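Local coordinates for putative NAD(P)H-flavin oxidoreductase (Neisseria meningitidis serogroup A / serotype 4A, PDB 6WT2), which binds FMN and, as a nitroreductase-family enzyme of the NfsB type, probably uses NAD(P)H to reduce nitro compounds such as chloramphenicol, at residues E64-M76 with G172-F186. Numbering follows the deposited sequence.
Sequences EIRQAIKPFSWGM and GFNYADMERVLSGQF. With FMN (flavin mononucleotide), chain G; NIO (nicotinic acid), chain H.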
loop_
_atom_site.group_PDB
_atom_site.type_symbol
_atom_site.label_atom_id
_atom_site.label_comp_id
_atom_site.label_asym_id
_atom_site.label_seq_id
_atom_site.Cartn_x
_atom_site.Cartn_y
_atom_site.Cartn_z
ATOM N N GLU A 64 3.990 -27.800 7.536
ATOM C CA GLU A 64 4.090 -28.549 6.281
ATOM C C GLU A 64 4.017 -27.612 5.084
ATOM O O GLU A 64 4.744 -27.782 4.097
ATOM C CB GLU A 64 2.980 -29.600 6.164
ATOM C CG GLU A 64 3.092 -30.420 4.861
ATOM C CD GLU A 64 1.835 -31.234 4.526
ATOM O OE1 GLU A 64 0.754 -30.950 5.088
ATOM O OE2 GLU A 64 1.937 -32.169 3.695
ATOM N N ILE A 65 3.138 -26.616 5.156
ATOM C CA ILE A 65 3.036 -25.662 4.068
ATOM C C ILE A 65 4.268 -24.771 4.046
ATOM O O ILE A 65 4.856 -24.532 2.990
ATOM C CB ILE A 65 1.737 -24.848 4.194
ATOM C CG1 ILE A 65 0.529 -25.773 4.146
ATOM C CG2 ILE A 65 1.653 -23.809 3.074
ATOM C CD1 ILE A 65 -0.795 -24.999 4.216
ATOM N N ARG A 66 4.707 -24.307 5.214
ATOM C CA ARG A 66 5.905 -23.464 5.249
ATOM C C ARG A 66 7.103 -24.183 4.642
ATOM O O ARG A 66 7.872 -23.590 3.874
ATOM C CB ARG A 66 6.215 -23.038 6.681
ATOM C CG ARG A 66 5.244 -22.027 7.250
ATOM C CD ARG A 66 5.763 -21.516 8.577
ATOM N NE ARG A 66 4.809 -20.633 9.237
ATOM C CZ ARG A 66 5.120 -19.868 10.276
ATOM N NH1 ARG A 66 6.364 -19.872 10.739
ATOM N NH2 ARG A 66 4.200 -19.090 10.831
ATOM N N GLN A 67 7.284 -25.463 4.974
ATOM C CA GLN A 67 8.398 -26.212 4.401
ATOM C C GLN A 67 8.220 -26.421 2.905
ATOM O O GLN A 67 9.210 -26.479 2.167
ATOM C CB GLN A 67 8.549 -27.548 5.117
ATOM C CG GLN A 67 9.015 -27.404 6.541
ATOM C CD GLN A 67 10.478 -27.041 6.640
ATOM O OE1 GLN A 67 10.877 -26.273 7.509
ATOM N NE2 GLN A 67 11.292 -27.605 5.752
ATOM N N ALA A 68 6.969 -26.509 2.438
ATOM C CA ALA A 68 6.723 -26.721 1.015
ATOM C C ALA A 68 7.085 -25.497 0.180
ATOM O O ALA A 68 7.475 -25.641 -0.984
ATOM C CB ALA A 68 5.262 -27.092 0.782
ATOM N N ILE A 69 6.953 -24.291 0.744
ATOM C CA ILE A 69 7.248 -23.083 -0.021
ATOM C C ILE A 69 8.679 -22.610 0.177
ATOM O O ILE A 69 9.174 -21.802 -0.624
ATOM C CB ILE A 69 6.251 -21.954 0.327
ATOM C CG1 ILE A 69 6.332 -21.581 1.809
ATOM C CG2 ILE A 69 4.826 -22.350 -0.063
ATOM C CD1 ILE A 69 5.351 -20.514 2.227
ATOM N N LYS A 70 9.373 -23.120 1.185
ATOM C CA LYS A 70 10.740 -22.681 1.448
ATOM C C LYS A 70 11.687 -22.791 0.253
ATOM O O LYS A 70 12.451 -21.835 0.028
ATOM C CB LYS A 70 11.284 -23.464 2.652
ATOM C CG LYS A 70 12.738 -23.133 2.981
ATOM C CD LYS A 70 13.284 -24.012 4.089
ATOM C CE LYS A 70 12.505 -23.842 5.382
ATOM N NZ LYS A 70 12.982 -24.818 6.418
ATOM N N PRO A 71 11.697 -23.875 -0.539
ATOM C CA PRO A 71 12.690 -23.980 -1.623
ATOM C C PRO A 71 12.636 -22.860 -2.650
ATOM O O PRO A 71 13.652 -22.617 -3.314
ATOM C CB PRO A 71 12.362 -25.334 -2.271
ATOM C CG PRO A 71 11.675 -26.097 -1.212
ATOM C CD PRO A 71 10.874 -25.099 -0.452
ATOM N N PHE A 72 11.505 -22.172 -2.821
ATOM C CA PHE A 72 11.448 -21.065 -3.768
ATOM C C PHE A 72 11.175 -19.727 -3.093
ATOM O O PHE A 72 10.861 -18.746 -3.780
ATOM C CB PHE A 72 10.403 -21.340 -4.857
ATOM C CG PHE A 72 9.024 -21.652 -4.333
ATOM C CD1 PHE A 72 8.155 -20.634 -3.961
ATOM C CD2 PHE A 72 8.589 -22.968 -4.240
ATOM C CE1 PHE A 72 6.873 -20.933 -3.470
ATOM C CE2 PHE A 72 7.301 -23.273 -3.763
ATOM C CZ PHE A 72 6.452 -22.248 -3.383
ATOM N N SER A 73 11.299 -19.651 -1.771
ATOM C CA SER A 73 10.998 -18.420 -1.052
ATOM C C SER A 73 12.252 -17.821 -0.422
ATOM O O SER A 73 12.296 -17.579 0.789
ATOM C CB SER A 73 9.940 -18.688 0.015
ATOM O OG SER A 73 8.705 -19.024 -0.595
ATOM N N TRP A 74 13.266 -17.567 -1.245
ATOM C CA TRP A 74 14.568 -17.161 -0.722
ATOM C C TRP A 74 14.500 -15.842 0.045
ATOM O O TRP A 74 15.313 -15.608 0.941
ATOM C CB TRP A 74 15.574 -17.069 -1.868
ATOM C CG TRP A 74 15.095 -16.239 -3.024
ATOM C CD1 TRP A 74 14.148 -16.585 -3.950
ATOM C CD2 TRP A 74 15.544 -14.926 -3.380
ATOM N NE1 TRP A 74 13.982 -15.568 -4.856
ATOM C CE2 TRP A 74 14.827 -14.537 -4.530
ATOM C CE3 TRP A 74 16.488 -14.042 -2.840
ATOM C CZ2 TRP A 74 15.019 -13.298 -5.151
ATOM C CZ3 TRP A 74 16.683 -12.809 -3.463
ATOM C CH2 TRP A 74 15.953 -12.453 -4.605
ATOM N N GLY A 75 13.533 -14.981 -0.267
ATOM C CA GLY A 75 13.406 -13.731 0.462
ATOM C C GLY A 75 13.022 -13.884 1.924
ATOM O O GLY A 75 13.163 -12.924 2.690
HETATM N N MSE A 76 12.522 -15.055 2.326
HETATM C CA MSE A 76 12.153 -15.281 3.716
HETATM C C MSE A 76 12.534 -16.688 4.214
HETATM O O MSE A 76 11.882 -17.223 5.113
HETATM C CB MSE A 76 10.647 -15.052 3.891
HETATM C CG MSE A 76 9.794 -15.942 3.000
HETATM SE SE MSE A 76 7.898 -15.888 3.520
HETATM C CE MSE A 76 7.140 -16.880 2.016
ATOM N N GLY A 172 10.098 -11.732 -2.097
ATOM C CA GLY A 172 11.162 -12.583 -2.590
ATOM C C GLY A 172 10.787 -14.050 -2.677
ATOM O O GLY A 172 11.300 -14.886 -1.923
ATOM N N PHE A 173 9.896 -14.379 -3.605
ATOM C CA PHE A 173 9.535 -15.766 -3.841
ATOM C C PHE A 173 9.071 -15.908 -5.278
ATOM O O PHE A 173 8.697 -14.928 -5.927
ATOM C CB PHE A 173 8.453 -16.233 -2.872
ATOM C CG PHE A 173 7.232 -15.343 -2.836
ATOM C CD1 PHE A 173 6.189 -15.537 -3.733
ATOM C CD2 PHE A 173 7.116 -14.342 -1.885
ATOM C CE1 PHE A 173 5.061 -14.742 -3.698
ATOM C CE2 PHE A 173 5.984 -13.546 -1.831
ATOM C CZ PHE A 173 4.956 -13.739 -2.747
ATOM N N ASN A 174 9.107 -17.139 -5.774
ATOM C CA ASN A 174 8.574 -17.395 -7.103
ATOM C C ASN A 174 7.054 -17.343 -7.044
ATOM O O ASN A 174 6.416 -18.146 -6.353
ATOM C CB ASN A 174 9.059 -18.740 -7.637
ATOM C CG ASN A 174 8.655 -18.959 -9.082
ATOM O OD1 ASN A 174 7.529 -19.362 -9.368
ATOM N ND2 ASN A 174 9.571 -18.687 -10.001
ATOM N N TYR A 175 6.467 -16.384 -7.756
ATOM C CA TYR A 175 5.031 -16.157 -7.613
ATOM C C TYR A 175 4.215 -17.296 -8.214
ATOM O O TYR A 175 3.178 -17.682 -7.660
ATOM C CB TYR A 175 4.655 -14.826 -8.254
ATOM C CG TYR A 175 4.714 -13.673 -7.289
ATOM C CD1 TYR A 175 3.556 -13.004 -6.911
ATOM C CD2 TYR A 175 5.931 -13.259 -6.737
ATOM C CE1 TYR A 175 3.601 -11.934 -6.022
ATOM C CE2 TYR A 175 5.985 -12.189 -5.842
ATOM C CZ TYR A 175 4.821 -11.526 -5.499
ATOM O OH TYR A 175 4.865 -10.479 -4.604
ATOM N N ALA A 176 4.661 -17.841 -9.348
ATOM C CA ALA A 176 3.945 -18.963 -9.956
ATOM C C ALA A 176 4.002 -20.208 -9.074
ATOM O O ALA A 176 3.007 -20.934 -8.946
ATOM C CB ALA A 176 4.525 -19.256 -11.341
ATOM N N ASP A 177 5.161 -20.480 -8.468
ATOM C CA ASP A 177 5.274 -21.612 -7.553
ATOM C C ASP A 177 4.377 -21.427 -6.334
ATOM O O ASP A 177 3.792 -22.391 -5.840
ATOM C CB ASP A 177 6.727 -21.797 -7.103
ATOM C CG ASP A 177 7.627 -22.312 -8.199
ATOM O OD1 ASP A 177 7.127 -22.989 -9.119
ATOM O OD2 ASP A 177 8.852 -22.049 -8.134
HETATM N N MSE A 178 4.283 -20.201 -5.822
HETATM C CA MSE A 178 3.507 -19.930 -4.620
HETATM C C MSE A 178 2.041 -20.241 -4.883
HETATM O O MSE A 178 1.375 -20.876 -4.058
HETATM C CB MSE A 178 3.688 -18.469 -4.171
HETATM C CG MSE A 178 2.987 -18.129 -2.846
HETATM SE SE MSE A 178 3.795 -19.055 -1.295
HETATM C CE MSE A 178 5.294 -17.832 -1.004
ATOM N N GLU A 179 1.533 -19.794 -6.037
ATOM C CA GLU A 179 0.151 -20.105 -6.392
ATOM C C GLU A 179 -0.042 -21.603 -6.563
ATOM O O GLU A 179 -1.043 -22.163 -6.100
ATOM C CB GLU A 179 -0.265 -19.369 -7.670
ATOM C CG GLU A 179 -1.563 -19.919 -8.294
ATOM C CD GLU A 179 -2.117 -19.054 -9.423
ATOM O OE1 GLU A 179 -2.388 -17.856 -9.190
ATOM O OE2 GLU A 179 -2.286 -19.576 -10.546
ATOM N N ARG A 180 0.906 -22.271 -7.222
ATOM C CA ARG A 180 0.779 -23.712 -7.440
ATOM C C ARG A 180 0.670 -24.468 -6.116
ATOM O O ARG A 180 -0.200 -25.329 -5.952
ATOM C CB ARG A 180 1.965 -24.226 -8.255
ATOM C CG ARG A 180 2.138 -25.749 -8.229
ATOM C CD ARG A 180 3.444 -26.172 -8.890
ATOM N NE ARG A 180 4.581 -26.140 -7.965
ATOM C CZ ARG A 180 5.854 -26.022 -8.335
ATOM N NH1 ARG A 180 6.169 -25.908 -9.620
ATOM N NH2 ARG A 180 6.816 -26.007 -7.419
ATOM N N VAL A 181 1.535 -24.145 -5.153
ATOM C CA VAL A 181 1.547 -24.861 -3.881
ATOM C C VAL A 181 0.331 -24.493 -3.031
ATOM O O VAL A 181 -0.372 -25.370 -2.508
ATOM C CB VAL A 181 2.865 -24.586 -3.127
ATOM C CG1 VAL A 181 2.759 -25.089 -1.687
ATOM C CG2 VAL A 181 4.044 -25.247 -3.837
ATOM N N LEU A 182 0.071 -23.195 -2.856
ATOM C CA LEU A 182 -1.027 -22.796 -1.979
ATOM C C LEU A 182 -2.381 -23.190 -2.553
ATOM O O LEU A 182 -3.267 -23.640 -1.813
ATOM C CB LEU A 182 -0.992 -21.289 -1.736
ATOM C CG LEU A 182 0.212 -20.740 -0.979
ATOM C CD1 LEU A 182 -0.006 -19.251 -0.706
ATOM C CD2 LEU A 182 0.443 -21.493 0.322
ATOM N N SER A 183 -2.575 -23.011 -3.861
ATOM C CA SER A 183 -3.873 -23.320 -4.450
ATOM C C SER A 183 -3.959 -24.741 -4.990
ATOM O O SER A 183 -4.993 -25.403 -4.831
ATOM C CB SER A 183 -4.196 -22.349 -5.581
ATOM O OG SER A 183 -5.311 -22.852 -6.289
ATOM N N GLY A 184 -2.916 -25.221 -5.654
ATOM C CA GLY A 184 -3.011 -26.524 -6.276
ATOM C C GLY A 184 -2.754 -27.646 -5.293
ATOM O O GLY A 184 -3.549 -28.579 -5.184
ATOM N N GLN A 185 -1.643 -27.556 -4.563
ATOM C CA GLN A 185 -1.245 -28.636 -3.672
ATOM C C GLN A 185 -2.085 -28.667 -2.402
ATOM O O GLN A 185 -2.454 -29.750 -1.936
ATOM C CB GLN A 185 0.246 -28.508 -3.332
ATOM C CG GLN A 185 0.778 -29.604 -2.419
ATOM C CD GLN A 185 2.281 -29.532 -2.224
ATOM O OE1 GLN A 185 2.988 -28.837 -2.960
ATOM N NE2 GLN A 185 2.780 -30.256 -1.231
ATOM N N PHE A 186 -2.419 -27.507 -1.831
ATOM C CA PHE A 186 -3.128 -27.465 -0.557
ATOM C C PHE A 186 -4.553 -26.936 -0.669
ATOM O O PHE A 186 -5.252 -26.865 0.352
ATOM C CB PHE A 186 -2.324 -26.650 0.465
ATOM C CG PHE A 186 -1.017 -27.302 0.854
ATOM C CD1 PHE A 186 -1.005 -28.410 1.698
ATOM C CD2 PHE A 186 0.193 -26.838 0.345
ATOM C CE1 PHE A 186 0.178 -29.025 2.049
ATOM C CE2 PHE A 186 1.395 -27.450 0.689
ATOM C CZ PHE A 186 1.392 -28.548 1.540
HETATM N N1 FMN G . 13.014 -8.021 2.754
HETATM C C2 FMN G . 13.518 -9.272 2.604
HETATM O O2 FMN G . 14.492 -9.606 3.315
HETATM N N3 FMN G . 12.994 -10.172 1.753
HETATM C C4 FMN G . 11.981 -9.876 0.927
HETATM O O4 FMN G . 11.444 -10.733 0.189
HETATM C C4A FMN G . 11.394 -8.529 1.017
HETATM N N5 FMN G . 10.440 -8.141 0.149
HETATM C C5A FMN G . 9.839 -6.931 0.304
HETATM C C6 FMN G . 8.643 -6.675 -0.372
HETATM C C7 FMN G . 8.030 -5.440 -0.220
HETATM C C7M FMN G . 6.743 -5.125 -0.949
HETATM C C8 FMN G . 8.611 -4.428 0.698
HETATM C C8M FMN G . 7.869 -3.134 0.935
HETATM C C9 FMN G . 9.763 -4.709 1.423
HETATM C C9A FMN G . 10.360 -5.959 1.305
HETATM N N10 FMN G . 11.504 -6.282 2.070
HETATM C C10 FMN G . 12.067 -7.554 1.910
HETATM C "C1'" FMN G . 12.049 -5.331 3.047
HETATM C "C2'" FMN G . 12.889 -4.226 2.391
HETATM O "O2'" FMN G . 14.189 -4.722 1.976
HETATM C "C3'" FMN G . 12.977 -3.083 3.398
HETATM O "O3'" FMN G . 11.648 -2.568 3.611
HETATM C "C4'" FMN G . 13.865 -1.903 2.984
HETATM O "O4'" FMN G . 15.188 -2.362 2.736
HETATM C "C5'" FMN G . 13.880 -0.837 4.069
HETATM O "O5'" FMN G . 14.340 -1.370 5.305
HETATM P P FMN G . 13.400 -1.208 6.605
HETATM O O1P FMN G . 12.088 -1.756 6.099
HETATM O O2P FMN G . 13.997 -2.005 7.729
HETATM O O3P FMN G . 13.273 0.256 6.916
HETATM N N NIO H . 14.145 -10.141 -2.290
HETATM C C1 NIO H . 14.583 -9.240 -1.405
HETATM C C2 NIO H . 14.000 -7.983 -1.352
HETATM C C3 NIO H . 12.962 -7.652 -2.208
HETATM C C4 NIO H . 12.537 -8.602 -3.119
HETATM C C5 NIO H . 13.149 -9.847 -3.134
HETATM C C6 NIO H . 14.488 -6.976 -0.366
HETATM O O1 NIO H . 13.811 -5.955 -0.208
HETATM O O2 NIO H . 15.542 -7.192 0.265
#
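Phe-72 and Gly-75 pair through their backbones with Asn-174 and Gly-172, beside helices 64-69 and 175-185, which run near antiparallel (150°) and whose segment axes come within 10.4 Å. Asn-174 N donates to Phe-72 O at 3.1 Å. Gly-75 N gives a 2.8 Å bond to Gly-172 O. The CA atoms of these two glycines lie 4.0 Å apart, so the backbones touch directly. Both grip the flavin: Gly-172 N donates to FMN O4, while Gly-75 O accepts from FMN N3.

With CG between its backbone N and carbonyl carbon (chi1 55°), the Phe-72 ring is sandwiched between Asp-177 CB, 3.4 Å from the ring centroid and 4° off the normal, and Ile-69 O on the opposite face; Val-181 CG2 meets its edge. Deeper in, selenomethionine Met-178, bent at chi2 and chi3, lays SE 3.7 Å from Ile-69 CG2 and meets Met-76, also selenomethionine, tip to tip, CE to CE. At the far end, Ile-65 CG1 sits over the Phe-186 ring face, 3.7 Å from its centroid, a CH-pi contact, with Ala-68 CB at that ring's edge.

Trp-74 NE1 hydrogen-bonds Asp-131 OD2 of the second subunit, while the helix pair packs on the antiparallel sheet, Ile-69 and Leu-182 touching strand 85-92 and Met-178 strand 194-203.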